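Local coordinates for protein UDP-N-acetylglucosamine 2-epimerase (Methanocaldococcus jannaschii, PDB 4NES) that probably catalyses the reversible epimerization at C-2 of UDP-N-acetylglucosamine, giving UDP-N-acetylmannosamine, the activated donor of ManNAc residues, at residues P146-K151 with I164-N169; D200-T205 with A281-T286; K299-T304 with R342-P347. One frame throughout, in Å; residues are numbered along the deposited sequence.

Contact 1 of 3, residues P146-K151 with I164-N169; sequences PTEIAK and IFVVGN
V166 sends its two methyl groups to different parts of the turn that starts helix 148-156, and so ties the edge strand to the helix packed beside it. V166 CG1, anti to the backbone N (chi1 -180°), lies 3.7 Å from T147 C, against the backbone just ahead of the helix. T147 stabilises the helix start as N-cap, its OG1 accepting from A150 N at 3.2 Å. V166 CG2 rests on the aliphatic stem of K151, 3.7 Å from K151 CB and equally near K151 CD, the two side chains crossing at about a right angle. Two residues earlier on the strand, I164 CG2 meets K151 CG at 3.8 Å.

The tight end of the contact is at P146 and G168, where the backbones come together without a clear hydrogen bond. G168 CA approaches P146 O to 3.2 Å in a CA-H...O contact, and a longer one runs from P146 CA to G168 O. The G168 phi of 86° is a backbone shape that leaves no room for a side chain beside the carbonyl oxygen of V167. Next to it P146 CB packs on N169 CB at 3.8 Å, while N169 OD1 accepts from I171 N as the cap of the following helix and N169 ND2 donates to E117.

Toward solvent the fit is looser. E148, exposed and bent at chi2, lays its carboxylate across V166, with E148 OE2 4.0 Å from V166 CG2. The K151 chain runs out fully extended to a salt bridge with E161, so its methylenes serve the apolar contact and its ammonium a charged one.

The contact packs the helix of the beta-alpha-beta unit 142-145, 148-156 and 164-166 against its second strand, a right-handed crossover that is the repeating element of the Rossmann-like domains of the GT-B fold.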
ATOM      1  N   PRO A 146       7.900  12.000  14.292  1.00  9.23           N
ATOM      2  CA  PRO A 146       7.835  12.695  15.588  1.00  8.08           C
ATOM      3  C   PRO A 146       9.152  12.635  16.352  1.00 10.52           C
ATOM      4  O   PRO A 146       9.402  13.506  17.192  1.00 10.52           O
ATOM      5  CB  PRO A 146       6.749  11.924  16.342  1.00  9.91           C
ATOM      6  CG  PRO A 146       6.817  10.542  15.742  1.00 11.38           C
ATOM      7  CD  PRO A 146       7.104  10.762  14.281  1.00  9.52           C
ATOM      8  N   THR A 147       9.986  11.641  16.066  1.00  8.68           N
ATOM      9  CA  THR A 147      11.218  11.418  16.815  1.00  9.91           C
ATOM     10  C   THR A 147      12.318  10.885  15.912  1.00  8.54           C
ATOM     11  O   THR A 147      12.067  10.445  14.786  1.00  8.48           O
ATOM     12  CB  THR A 147      11.033  10.343  17.904  1.00 13.05           C
ATOM     13  OG1 THR A 147      10.711   9.093  17.277  1.00 15.42           O
ATOM     14  CG2 THR A 147       9.939  10.711  18.885  1.00 11.81           C
ATOM     15  N   GLU A 148      13.538  10.877  16.436  1.00 10.55           N
ATOM     16  CA  GLU A 148      14.663  10.294  15.723  1.00 11.95           C
ATOM     17  C   GLU A 148      14.520   8.786  15.537  1.00 11.09           C
ATOM     18  O   GLU A 148      14.976   8.254  14.529  1.00 11.04           O
ATOM     19  CB  GLU A 148      15.978  10.635  16.425  1.00 17.12           C
ATOM     20  CG  GLU A 148      16.275  12.132  16.470  1.00 29.09           C
ATOM     21  CD  GLU A 148      16.624  12.729  15.111  1.00 26.22           C
ATOM     22  OE1 GLU A 148      16.882  11.970  14.153  1.00 21.96           O
ATOM     23  OE2 GLU A 148      16.662  13.968  15.013  1.00 12.79           O
ATOM     24  N   ILE A 149      13.876   8.106  16.487  1.00 11.28           N
ATOM     25  CA  ILE A 149      13.565   6.678  16.339  1.00  9.60           C
ATOM     26  C   ILE A 149      12.730   6.433  15.084  1.00  9.69           C
ATOM     27  O   ILE A 149      13.022   5.538  14.288  1.00 10.41           O
ATOM     28  CB  ILE A 149      12.812   6.123  17.564  1.00 13.25           C
ATOM     29  CG1 ILE A 149      13.753   6.065  18.771  1.00 23.35           C
ATOM     30  CG2 ILE A 149      12.218   4.753  17.258  1.00 13.91           C
ATOM     31  CD1 ILE A 149      15.033   5.313  18.506  1.00 32.67           C
ATOM     32  N   ALA A 150      11.699   7.248  14.898  1.00  8.65           N
ATOM     33  CA  ALA A 150      10.840   7.152  13.728  1.00  8.32           C
ATOM     34  C   ALA A 150      11.625   7.435  12.449  1.00  7.58           C
ATOM     35  O   ALA A 150      11.471   6.725  11.447  1.00  8.28           O
ATOM     36  CB  ALA A 150       9.657   8.101  13.865  1.00  7.80           C
ATOM     37  N   LYS A 151      12.478   8.459  12.465  1.00  8.78           N
ATOM     38  CA  LYS A 151      13.326   8.738  11.303  1.00 10.51           C
ATOM     39  C   LYS A 151      14.205   7.540  10.975  1.00 11.45           C
ATOM     40  O   LYS A 151      14.331   7.145   9.815  1.00 10.84           O
ATOM     41  CB  LYS A 151      14.191   9.978  11.530  1.00 10.09           C
ATOM     42  CG  LYS A 151      15.271  10.127  10.469  1.00 11.77           C
ATOM     43  CD  LYS A 151      15.914  11.492  10.512  1.00 11.57           C
ATOM     44  CE  LYS A 151      17.007  11.604   9.447  1.00 16.31           C
ATOM     45  NZ  LYS A 151      17.620  12.968   9.436  1.00 18.14           N
ATOM     46  N   ILE A 164      12.424  13.208   4.833  1.00  9.04           N
ATOM     47  CA  ILE A 164      12.120  13.020   6.253  1.00  8.22           C
ATOM     48  C   ILE A 164      12.437  14.262   7.074  1.00  8.41           C
ATOM     49  O   ILE A 164      13.537  14.813   6.988  1.00 10.53           O
ATOM     50  CB  ILE A 164      12.920  11.836   6.833  1.00  9.71           C
ATOM     51  CG1 ILE A 164      12.732  10.588   5.976  1.00 11.36           C
ATOM     52  CG2 ILE A 164      12.484  11.549   8.268  1.00  9.62           C
ATOM     53  CD1 ILE A 164      13.710   9.485   6.343  1.00 11.40           C
ATOM     54  N   PHE A 165      11.462  14.693   7.868  1.00  8.22           N
ATOM     55  CA  PHE A 165      11.617  15.838   8.758  1.00  8.07           C
ATOM     56  C   PHE A 165      11.192  15.414  10.146  1.00 10.30           C
ATOM     57  O   PHE A 165      10.054  14.980  10.330  1.00  9.65           O
ATOM     58  CB  PHE A 165      10.731  16.994   8.279  1.00 10.20           C
ATOM     59  CG  PHE A 165      11.024  17.431   6.877  1.00 10.09           C
ATOM     60  CD1 PHE A 165      10.436  16.790   5.790  1.00 10.66           C
ATOM     61  CD2 PHE A 165      11.912  18.467   6.644  1.00 12.20           C
ATOM     62  CE1 PHE A 165      10.733  17.198   4.484  1.00 11.27           C
ATOM     63  CE2 PHE A 165      12.203  18.879   5.350  1.00 16.02           C
ATOM     64  CZ  PHE A 165      11.617  18.246   4.279  1.00 12.36           C
ATOM     65  N   VAL A 166      12.091  15.525  11.126  1.00  8.83           N
ATOM     66  CA  VAL A 166      11.738  15.216  12.508  1.00  7.29           C
ATOM     67  C   VAL A 166      11.203  16.489  13.133  1.00  7.64           C
ATOM     68  O   VAL A 166      11.962  17.423  13.409  1.00  9.11           O
ATOM     69  CB  VAL A 166      12.946  14.701  13.296  1.00  8.29           C
ATOM     70  CG1 VAL A 166      12.535  14.378  14.731  1.00  9.60           C
ATOM     71  CG2 VAL A 166      13.535  13.464  12.610  1.00 11.03           C
ATOM     72  N   VAL A 167       9.887  16.533  13.318  1.00  7.83           N
ATOM     73  CA  VAL A 167       9.204  17.769  13.695  1.00  8.82           C
ATOM     74  C   VAL A 167       8.523  17.714  15.059  1.00  7.69           C
ATOM     75  O   VAL A 167       7.952  18.710  15.505  1.00  9.39           O
ATOM     76  CB  VAL A 167       8.143  18.187  12.643  1.00  7.19           C
ATOM     77  CG1 VAL A 167       8.783  18.483  11.285  1.00  8.16           C
ATOM     78  CG2 VAL A 167       7.047  17.121  12.507  1.00 10.78           C
ATOM     79  N   GLY A 168       8.607  16.570  15.733  1.00  7.76           N
ATOM     80  CA  GLY A 168       7.863  16.335  16.959  1.00  8.25           C
ATOM     81  C   GLY A 168       6.481  15.819  16.620  1.00  7.93           C
ATOM     82  O   GLY A 168       6.123  15.711  15.447  1.00  9.21           O
ATOM     83  N   ASN A 169       5.705  15.481  17.646  1.00  7.16           N
ATOM     84  CA  ASN A 169       4.337  15.034  17.436  1.00  7.23           C
ATOM     85  C   ASN A 169       3.365  16.165  17.716  1.00  7.30           C
ATOM     86  O   ASN A 169       3.444  16.802  18.769  1.00  7.57           O
ATOM     87  CB  ASN A 169       4.028  13.806  18.305  1.00  9.44           C
ATOM     88  CG  ASN A 169       2.794  13.052  17.837  1.00  9.67           C
ATOM     89  OD1 ASN A 169       1.723  13.626  17.644  1.00  9.19           O
ATOM     90  ND2 ASN A 169       2.953  11.750  17.606  1.00 13.16           N
TER

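Contact 2 of 3, residues D200-T205 with A281-T286; sequences DYFLLT and AELILT
With chi1 at 63°, Y201 has its CG between the backbone N and the carbonyl carbon, and this turns the ring over A281, whose CA lies 4.0 Å from the ring centroid in a CH-pi contact. F202 is turned differently: its CG stands anti to the carbonyl carbon (chi1 -65°), and L283 CD2 sits over one face of its ring, 3.5 Å from F202 CZ. E282 OE1 meets the same ring near its plane. E282 OE1 also lies 3.6 Å from D200 OD2, a pairing of like charges that K234 probably eases through its salt bridge to E282.

The backbones form a parallel ladder. L203 bonds through both its backbone polar atoms, donating through N to L283 O and accepting through O from L285 N, a nearly straight bond of 2.7 Å; E282 N to Y201 O and T205 N to L285 O extend it in either direction. At the C-terminal end the threonines lie side by side, T286 OG1 donating to T205 OG1 at 2.7 Å. T205 lies near bound UDP and H207, the probable active-site residue.

These two strands are central in their parallel sheet, between strands 235-239 and 302-304. Helix 215-232 packs on the face of F202, L204 and L285, while helices 271-280 and 289-298 cover that of L203 and I284.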
ATOM      1  N   ASP A 200      -9.134   9.576  43.836  1.00 25.04           N
ATOM      2  CA  ASP A 200      -8.212   8.561  43.328  1.00 21.15           C
ATOM      3  C   ASP A 200      -8.899   7.612  42.349  1.00 18.54           C
ATOM      4  O   ASP A 200      -9.827   6.888  42.720  1.00 21.81           O
ATOM      5  CB  ASP A 200      -7.622   7.749  44.483  1.00 30.97           C
ATOM      6  CG  ASP A 200      -6.339   8.344  45.029  1.00 40.76           C
ATOM      7  OD1 ASP A 200      -6.060   9.534  44.768  1.00 45.60           O
ATOM      8  OD2 ASP A 200      -5.606   7.612  45.730  1.00 46.18           O
ATOM      9  N   TYR A 201      -8.451   7.607  41.097  1.00 13.38           N
ATOM     10  CA  TYR A 201      -9.005   6.676  40.119  1.00 12.13           C
ATOM     11  C   TYR A 201      -7.977   6.289  39.070  1.00 11.51           C
ATOM     12  O   TYR A 201      -6.978   6.981  38.887  1.00 14.06           O
ATOM     13  CB  TYR A 201     -10.240   7.264  39.431  1.00 13.27           C
ATOM     14  CG  TYR A 201      -9.953   8.516  38.622  1.00 12.83           C
ATOM     15  CD1 TYR A 201     -10.024   9.771  39.205  1.00 14.74           C
ATOM     16  CD2 TYR A 201      -9.611   8.439  37.275  1.00 11.90           C
ATOM     17  CE1 TYR A 201      -9.765  10.924  38.477  1.00 12.73           C
ATOM     18  CE2 TYR A 201      -9.341   9.588  36.537  1.00 12.48           C
ATOM     19  CZ  TYR A 201      -9.422  10.826  37.146  1.00 11.10           C
ATOM     20  OH  TYR A 201      -9.168  11.986  36.447  1.00 11.30           O
ATOM     21  N   PHE A 202      -8.214   5.162  38.404  1.00 11.67           N
ATOM     22  CA  PHE A 202      -7.452   4.801  37.216  1.00 14.24           C
ATOM     23  C   PHE A 202      -8.353   5.076  36.023  1.00 14.85           C
ATOM     24  O   PHE A 202      -9.558   4.833  36.084  1.00 13.63           O
ATOM     25  CB  PHE A 202      -7.072   3.319  37.204  1.00 13.89           C
ATOM     26  CG  PHE A 202      -6.127   2.897  38.309  1.00 13.23           C
ATOM     27  CD1 PHE A 202      -5.487   3.828  39.112  1.00 14.38           C
ATOM     28  CD2 PHE A 202      -5.872   1.546  38.514  1.00 16.94           C
ATOM     29  CE1 PHE A 202      -4.624   3.419  40.123  1.00 15.29           C
ATOM     30  CE2 PHE A 202      -5.003   1.129  39.516  1.00 18.51           C
ATOM     31  CZ  PHE A 202      -4.379   2.062  40.318  1.00 18.01           C
ATOM     32  N   LEU A 203      -7.771   5.586  34.942  1.00  9.97           N
ATOM     33  CA  LEU A 203      -8.517   5.839  33.717  1.00 10.32           C
ATOM     34  C   LEU A 203      -8.225   4.747  32.693  1.00 12.00           C
ATOM     35  O   LEU A 203      -7.061   4.429  32.432  1.00 13.97           O
ATOM     36  CB  LEU A 203      -8.110   7.201  33.149  1.00  8.98           C
ATOM     37  CG  LEU A 203      -8.825   7.686  31.886  1.00  9.92           C
ATOM     38  CD1 LEU A 203     -10.316   7.931  32.120  1.00 13.08           C
ATOM     39  CD2 LEU A 203      -8.154   8.939  31.368  1.00 11.16           C
ATOM     40  N   LEU A 204      -9.276   4.176  32.107  1.00  9.21           N
ATOM     41  CA  LEU A 204      -9.127   3.085  31.153  1.00 10.27           C
ATOM     42  C   LEU A 204      -9.757   3.398  29.799  1.00 10.13           C
ATOM     43  O   LEU A 204     -10.889   3.876  29.738  1.00 10.19           O
ATOM     44  CB  LEU A 204      -9.776   1.821  31.730  1.00 10.60           C
ATOM     45  CG  LEU A 204      -9.899   0.583  30.836  1.00  9.86           C
ATOM     46  CD1 LEU A 204      -8.543  -0.017  30.508  1.00 13.12           C
ATOM     47  CD2 LEU A 204     -10.807  -0.454  31.513  1.00 12.62           C
ATOM     48  N   THR A 205      -9.023   3.128  28.719  1.00  9.26           N
ATOM     49  CA  THR A 205      -9.623   3.028  27.385  1.00 10.47           C
ATOM     50  C   THR A 205      -9.091   1.775  26.712  1.00  9.23           C
ATOM     51  O   THR A 205      -7.956   1.387  26.948  1.00 11.71           O
ATOM     52  CB  THR A 205      -9.373   4.265  26.466  1.00 11.20           C
ATOM     53  OG1 THR A 205      -8.026   4.254  25.965  1.00 11.98           O
ATOM     54  CG2 THR A 205      -9.690   5.586  27.176  1.00 13.32           C
ATOM     55  N   ALA A 281      -5.809  11.551  36.678  1.00 10.97           N
ATOM     56  CA  ALA A 281      -5.817  10.117  36.952  1.00 10.08           C
ATOM     57  C   ALA A 281      -4.582   9.741  37.766  1.00 11.07           C
ATOM     58  O   ALA A 281      -3.505  10.303  37.557  1.00 12.24           O
ATOM     59  CB  ALA A 281      -5.838   9.347  35.641  1.00 12.86           C
ATOM     60  N   GLU A 282      -4.725   8.793  38.690  1.00 10.04           N
ATOM     61  CA  GLU A 282      -3.551   8.312  39.417  1.00 13.40           C
ATOM     62  C   GLU A 282      -2.685   7.486  38.474  1.00 11.90           C
ATOM     63  O   GLU A 282      -1.454   7.505  38.553  1.00 13.80           O
ATOM     64  CB  GLU A 282      -3.944   7.491  40.642  1.00 15.28           C
ATOM     65  CG  GLU A 282      -2.741   7.029  41.465  1.00 18.74           C
ATOM     66  CD  GLU A 282      -3.131   6.329  42.749  1.00 24.12           C
ATOM     67  OE1 GLU A 282      -4.274   5.837  42.842  1.00 21.75           O
ATOM     68  OE2 GLU A 282      -2.284   6.267  43.666  1.00 26.06           O
ATOM     69  N   LEU A 283      -3.337   6.765  37.575  1.00 12.23           N
ATOM     70  CA  LEU A 283      -2.613   6.108  36.499  1.00 14.26           C
ATOM     71  C   LEU A 283      -3.566   5.831  35.336  1.00  9.45           C
ATOM     72  O   LEU A 283      -4.790   5.859  35.499  1.00 10.70           O
ATOM     73  CB  LEU A 283      -1.849   4.875  37.007  1.00 28.75           C
ATOM     74  CG  LEU A 283      -2.362   3.449  36.975  1.00 30.17           C
ATOM     75  CD1 LEU A 283      -2.031   2.873  35.637  1.00 31.98           C
ATOM     76  CD2 LEU A 283      -1.700   2.618  38.078  1.00 20.36           C
ATOM     77  N   ILE A 284      -2.997   5.668  34.145  1.00  9.60           N
ATOM     78  CA  ILE A 284      -3.776   5.460  32.934  1.00 11.12           C
ATOM     79  C   ILE A 284      -3.524   4.048  32.385  1.00 12.13           C
ATOM     80  O   ILE A 284      -2.384   3.601  32.309  1.00 11.66           O
ATOM     81  CB  ILE A 284      -3.430   6.545  31.884  1.00 10.09           C
ATOM     82  CG1 ILE A 284      -3.963   7.907  32.342  1.00 12.36           C
ATOM     83  CG2 ILE A 284      -3.980   6.161  30.520  1.00 13.01           C
ATOM     84  CD1 ILE A 284      -3.358   9.102  31.613  1.00 11.22           C
ATOM     85  N   LEU A 285      -4.602   3.338  32.052  1.00  8.59           N
ATOM     86  CA  LEU A 285      -4.514   2.001  31.473  1.00 10.54           C
ATOM     87  C   LEU A 285      -5.115   2.077  30.089  1.00  9.10           C
ATOM     88  O   LEU A 285      -6.255   2.504  29.932  1.00 10.77           O
ATOM     89  CB  LEU A 285      -5.348   1.018  32.289  1.00 12.87           C
ATOM     90  CG  LEU A 285      -5.157   1.028  33.801  1.00 17.01           C
ATOM     91  CD1 LEU A 285      -6.305   0.297  34.501  1.00 17.89           C
ATOM     92  CD2 LEU A 285      -3.852   0.374  34.118  1.00 20.54           C
ATOM     93  N   THR A 286      -4.370   1.674  29.068  1.00  8.99           N
ATOM     94  CA  THR A 286      -4.864   1.904  27.721  1.00  7.47           C
ATOM     95  C   THR A 286      -4.259   0.980  26.681  1.00  8.45           C
ATOM     96  O   THR A 286      -3.187   0.395  26.885  1.00  8.52           O
ATOM     97  CB  THR A 286      -4.590   3.371  27.306  1.00  8.79           C
ATOM     98  OG1 THR A 286      -5.394   3.730  26.172  1.00  9.01           O
ATOM     99  CG2 THR A 286      -3.115   3.589  26.978  1.00  9.98           C
TER

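Contact 3 of 3, residues K299-T304 with R342-P347; sequences KVPCIT and RNWKNP
K299 leaves helix 289-298 with positive phi (62°) in a Schellman motif, and its backbone turns into a short extended lead to strand 302-304, while the irregular 342-347 loop passes the turn with R342 nearest to K299. The K299 side chain carries much of the contact. Bent at chi2 and then extended, it runs antiparallel to the W344 side chain, laying K299 CD over one ring face, 3.7 Å from W344 NE1. The CH-pi geometry is clear for the five-membered ring, whose centroid lies 4.1 Å from K299 CD. Beyond the ring, K299 NZ donates to W344 O at 2.7 Å, tilted 29° from the carbonyl plane. A water links W344 N, at 3.3 Å, to K299 NZ, the latter bond weak.

The six-membered part of the indole pushes further in. W344 CZ2 comes within 3.4 Å of K299 CA, and P301 N lies at the ring edge, 3.7 Å from W344 CH2. With CG placed between the backbone N and the carbonyl carbon (chi1 47°), the indole reaches into the turn, where its NE1 is held by the carbonyl of C296 in the helix's last turn.

R342 packs against P301. P301 CD lies over the centre of one guanidinium face, 3.5 Å from R342 CZ, the two side chains set roughly perpendicular. The aliphatic part of the arginine runs by K299 O, with R342 CB at 3.4 Å, before NH2 makes a weak hydrogen bond to E282 O.

In this way the loop between helices 327-338 and 353-363 packs on a Schellman-capped helix end and on the V300-P301 link into strand 302-304, a helix-to-strand connection of the C-terminal Rossmann-like domain in the GT-B fold.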
ATOM      1  N   LYS A 299       2.623  13.630  32.404  1.00 10.53           N
ATOM      2  CA  LYS A 299       3.369  13.055  33.532  1.00 11.40           C
ATOM      3  C   LYS A 299       2.487  12.168  34.416  1.00 12.38           C
ATOM      4  O   LYS A 299       2.565  12.210  35.651  1.00 14.55           O
ATOM      5  CB  LYS A 299       4.028  14.138  34.395  1.00 14.37           C
ATOM      6  CG  LYS A 299       4.831  15.149  33.625  1.00 16.88           C
ATOM      7  CD  LYS A 299       6.011  14.535  32.910  1.00 19.59           C
ATOM      8  CE  LYS A 299       6.767  15.627  32.152  1.00 29.53           C
ATOM      9  NZ  LYS A 299       7.845  15.088  31.293  1.00 34.57           N
ATOM     10  N   VAL A 300       1.635  11.379  33.776  1.00  9.95           N
ATOM     11  CA  VAL A 300       0.798  10.424  34.477  1.00 10.96           C
ATOM     12  C   VAL A 300       1.253   9.048  34.040  1.00 10.42           C
ATOM     13  O   VAL A 300       1.301   8.776  32.849  1.00 10.79           O
ATOM     14  CB  VAL A 300      -0.694  10.637  34.118  1.00 11.65           C
ATOM     15  CG1 VAL A 300      -1.574   9.630  34.823  1.00 13.03           C
ATOM     16  CG2 VAL A 300      -1.131  12.064  34.475  1.00 14.87           C
ATOM     17  N   PRO A 301       1.617   8.175  34.993  1.00 10.79           N
ATOM     18  CA  PRO A 301       2.108   6.850  34.602  1.00 10.21           C
ATOM     19  C   PRO A 301       1.104   6.076  33.749  1.00 11.66           C
ATOM     20  O   PRO A 301      -0.109   6.134  33.980  1.00 12.33           O
ATOM     21  CB  PRO A 301       2.310   6.137  35.948  1.00 13.13           C
ATOM     22  CG  PRO A 301       2.430   7.231  36.946  1.00 16.15           C
ATOM     23  CD  PRO A 301       1.555   8.337  36.453  1.00 13.27           C
ATOM     24  N   CYS A 302       1.624   5.353  32.765  1.00 10.64           N
ATOM     25  CA  CYS A 302       0.794   4.641  31.813  1.00 11.37           C
ATOM     26  C   CYS A 302       1.105   3.145  31.833  1.00 11.14           C
ATOM     27  O   CYS A 302       2.267   2.737  31.976  1.00 11.13           O
ATOM     28  CB  CYS A 302       1.022   5.212  30.409  1.00 10.77           C
ATOM     29  SG  CYS A 302      -0.165   4.636  29.168  1.00 11.60           S
ATOM     30  N   ILE A 303       0.062   2.331  31.714  1.00  9.63           N
ATOM     31  CA  ILE A 303       0.221   0.896  31.521  1.00  9.92           C
ATOM     32  C   ILE A 303      -0.491   0.538  30.231  1.00 11.29           C
ATOM     33  O   ILE A 303      -1.693   0.791  30.082  1.00 10.92           O
ATOM     34  CB  ILE A 303      -0.355   0.099  32.698  1.00  9.84           C
ATOM     35  CG1 ILE A 303       0.489   0.330  33.946  1.00 10.85           C
ATOM     36  CG2 ILE A 303      -0.410  -1.393  32.355  1.00 13.14           C
ATOM     37  CD1 ILE A 303      -0.172  -0.154  35.218  1.00 12.05           C
ATOM     38  N   THR A 304       0.259  -0.033  29.293  1.00 10.75           N
ATOM     39  CA  THR A 304      -0.268  -0.301  27.960  1.00 10.42           C
ATOM     40  C   THR A 304      -0.636  -1.773  27.818  1.00 10.94           C
ATOM     41  O   THR A 304       0.205  -2.666  27.998  1.00 10.90           O
ATOM     42  CB  THR A 304       0.709   0.144  26.854  1.00  9.41           C
ATOM     43  OG1 THR A 304       0.911   1.558  26.955  1.00 11.54           O
ATOM     44  CG2 THR A 304       0.133  -0.151  25.483  1.00 12.34           C
ATOM     45  N   ARG A 342       6.916  10.815  39.063  1.00 21.55           N
ATOM     46  CA  ARG A 342       6.360  11.340  37.820  1.00 20.96           C
ATOM     47  C   ARG A 342       7.277  12.369  37.191  1.00 19.91           C
ATOM     48  O   ARG A 342       6.871  13.483  36.856  1.00 31.23           O
ATOM     49  CB  ARG A 342       4.948  11.865  38.053  1.00 25.34           C
ATOM     50  CG  ARG A 342       4.106  10.771  38.663  1.00 27.40           C
ATOM     51  CD  ARG A 342       2.679  11.148  38.954  1.00 32.80           C
ATOM     52  NE  ARG A 342       2.018  10.004  39.572  1.00 38.30           N
ATOM     53  CZ  ARG A 342       0.718   9.748  39.491  1.00 35.73           C
ATOM     54  NH1 ARG A 342      -0.077  10.560  38.811  1.00 33.67           N
ATOM     55  NH2 ARG A 342       0.221   8.670  40.084  1.00 36.56           N
ATOM     56  N   ASN A 343       8.535  11.973  37.057  1.00 22.81           N
ATOM     57  CA  ASN A 343       9.499  12.733  36.296  1.00 26.66           C
ATOM     58  C   ASN A 343      10.073  11.843  35.206  1.00 28.44           C
ATOM     59  O   ASN A 343      10.443  10.691  35.443  1.00 30.06           O
ATOM     60  CB  ASN A 343      10.579  13.357  37.201  1.00 31.36           C
ATOM     61  CG  ASN A 343      11.741  12.418  37.491  1.00 38.51           C
ATOM     62  OD1 ASN A 343      11.560  11.221  37.709  1.00 49.22           O
ATOM     63  ND2 ASN A 343      12.947  12.972  37.509  1.00 43.49           N
ATOM     64  N   TRP A 344      10.062  12.371  33.992  1.00 14.30           N
ATOM     65  CA  TRP A 344      10.713  11.753  32.858  1.00 13.90           C
ATOM     66  C   TRP A 344      10.811  12.791  31.764  1.00 15.82           C
ATOM     67  O   TRP A 344      10.123  13.805  31.805  1.00 14.76           O
ATOM     68  CB  TRP A 344       9.959  10.506  32.366  1.00 14.82           C
ATOM     69  CG  TRP A 344       8.471  10.659  32.210  1.00 10.02           C
ATOM     70  CD1 TRP A 344       7.803  11.311  31.203  1.00 12.37           C
ATOM     71  CD2 TRP A 344       7.466  10.090  33.059  1.00  9.75           C
ATOM     72  NE1 TRP A 344       6.445  11.192  31.393  1.00 13.94           N
ATOM     73  CE2 TRP A 344       6.212  10.461  32.532  1.00 11.21           C
ATOM     74  CE3 TRP A 344       7.505   9.319  34.230  1.00 13.30           C
ATOM     75  CZ2 TRP A 344       5.005  10.070  33.126  1.00 12.46           C
ATOM     76  CZ3 TRP A 344       6.308   8.938  34.824  1.00 14.70           C
ATOM     77  CH2 TRP A 344       5.076   9.321  34.270  1.00 13.36           C
ATOM     78  N   LYS A 345      11.683  12.533  30.800  1.00 16.47           N
ATOM     79  CA  LYS A 345      11.845  13.395  29.637  1.00 20.57           C
ATOM     80  C   LYS A 345      10.620  13.330  28.729  1.00 25.19           C
ATOM     81  O   LYS A 345       9.954  12.304  28.691  1.00 20.91           O
ATOM     82  CB  LYS A 345      13.103  12.957  28.885  1.00 28.48           C
ATOM     83  CG  LYS A 345      13.011  12.944  27.370  1.00 36.84           C
ATOM     84  CD  LYS A 345      14.415  12.960  26.783  1.00 42.36           C
ATOM     85  CE  LYS A 345      14.417  12.769  25.282  1.00 35.74           C
ATOM     86  NZ  LYS A 345      14.167  11.354  24.952  1.00 25.47           N
ATOM     87  N   ASN A 346      10.295  14.425  28.038  1.00 26.63           N
ATOM     88  CA  ASN A 346       9.319  14.338  26.946  1.00 26.75           C
ATOM     89  C   ASN A 346      10.027  14.282  25.606  1.00 18.14           C
ATOM     90  O   ASN A 346      10.687  15.232  25.191  1.00 21.35           O
ATOM     91  CB  ASN A 346       8.259  15.451  26.949  1.00 29.29           C
ATOM     92  CG  ASN A 346       7.285  15.341  25.754  1.00 27.01           C
ATOM     93  OD1 ASN A 346       6.515  14.363  25.619  1.00  7.60           O
ATOM     94  ND2 ASN A 346       7.316  16.353  24.894  1.00 40.98           N
ATOM     95  N   PRO A 347       9.888  13.146  24.925  1.00 16.05           N
ATOM     96  CA  PRO A 347      10.576  12.845  23.673  1.00 16.52           C
ATOM     97  C   PRO A 347       9.851  13.404  22.455  1.00 15.99           C
ATOM     98  O   PRO A 347      10.375  13.297  21.350  1.00 15.74           O
ATOM     99  CB  PRO A 347      10.543  11.320  23.638  1.00 14.97           C
ATOM    100  CG  PRO A 347       9.271  10.969  24.351  1.00 18.01           C
ATOM    101  CD  PRO A 347       9.117  11.997  25.434  1.00 17.26           C
TER
HETATM  102  O   HOH W   1       9.274  15.535  34.275  1.00 24.50           O

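Along the chain the three contacts come in series, 1, 2, then 3. Contact 1 lies at the margin of the seven-stranded parallel sheet, whereas contacts 2 and 3 share the six-stranded one, their centres about 13 Å apart. Strands 283-286 and 302-304 are neighbours there, joined by probable backbone hydrogen bonds between I284 and both P301 and I303. Contact 1 lies about 28 Å from contact 2, centre to centre, without touching it; contact 3, about 19 Å from contact 1 between centres, touches contact 1 where T147 packs on P347. The sheets belong to the two Rossmann-like domains that, as in other GT-B proteins, flank the nucleotide-binding cleft, and the 342-347 loop runs from one toward the other.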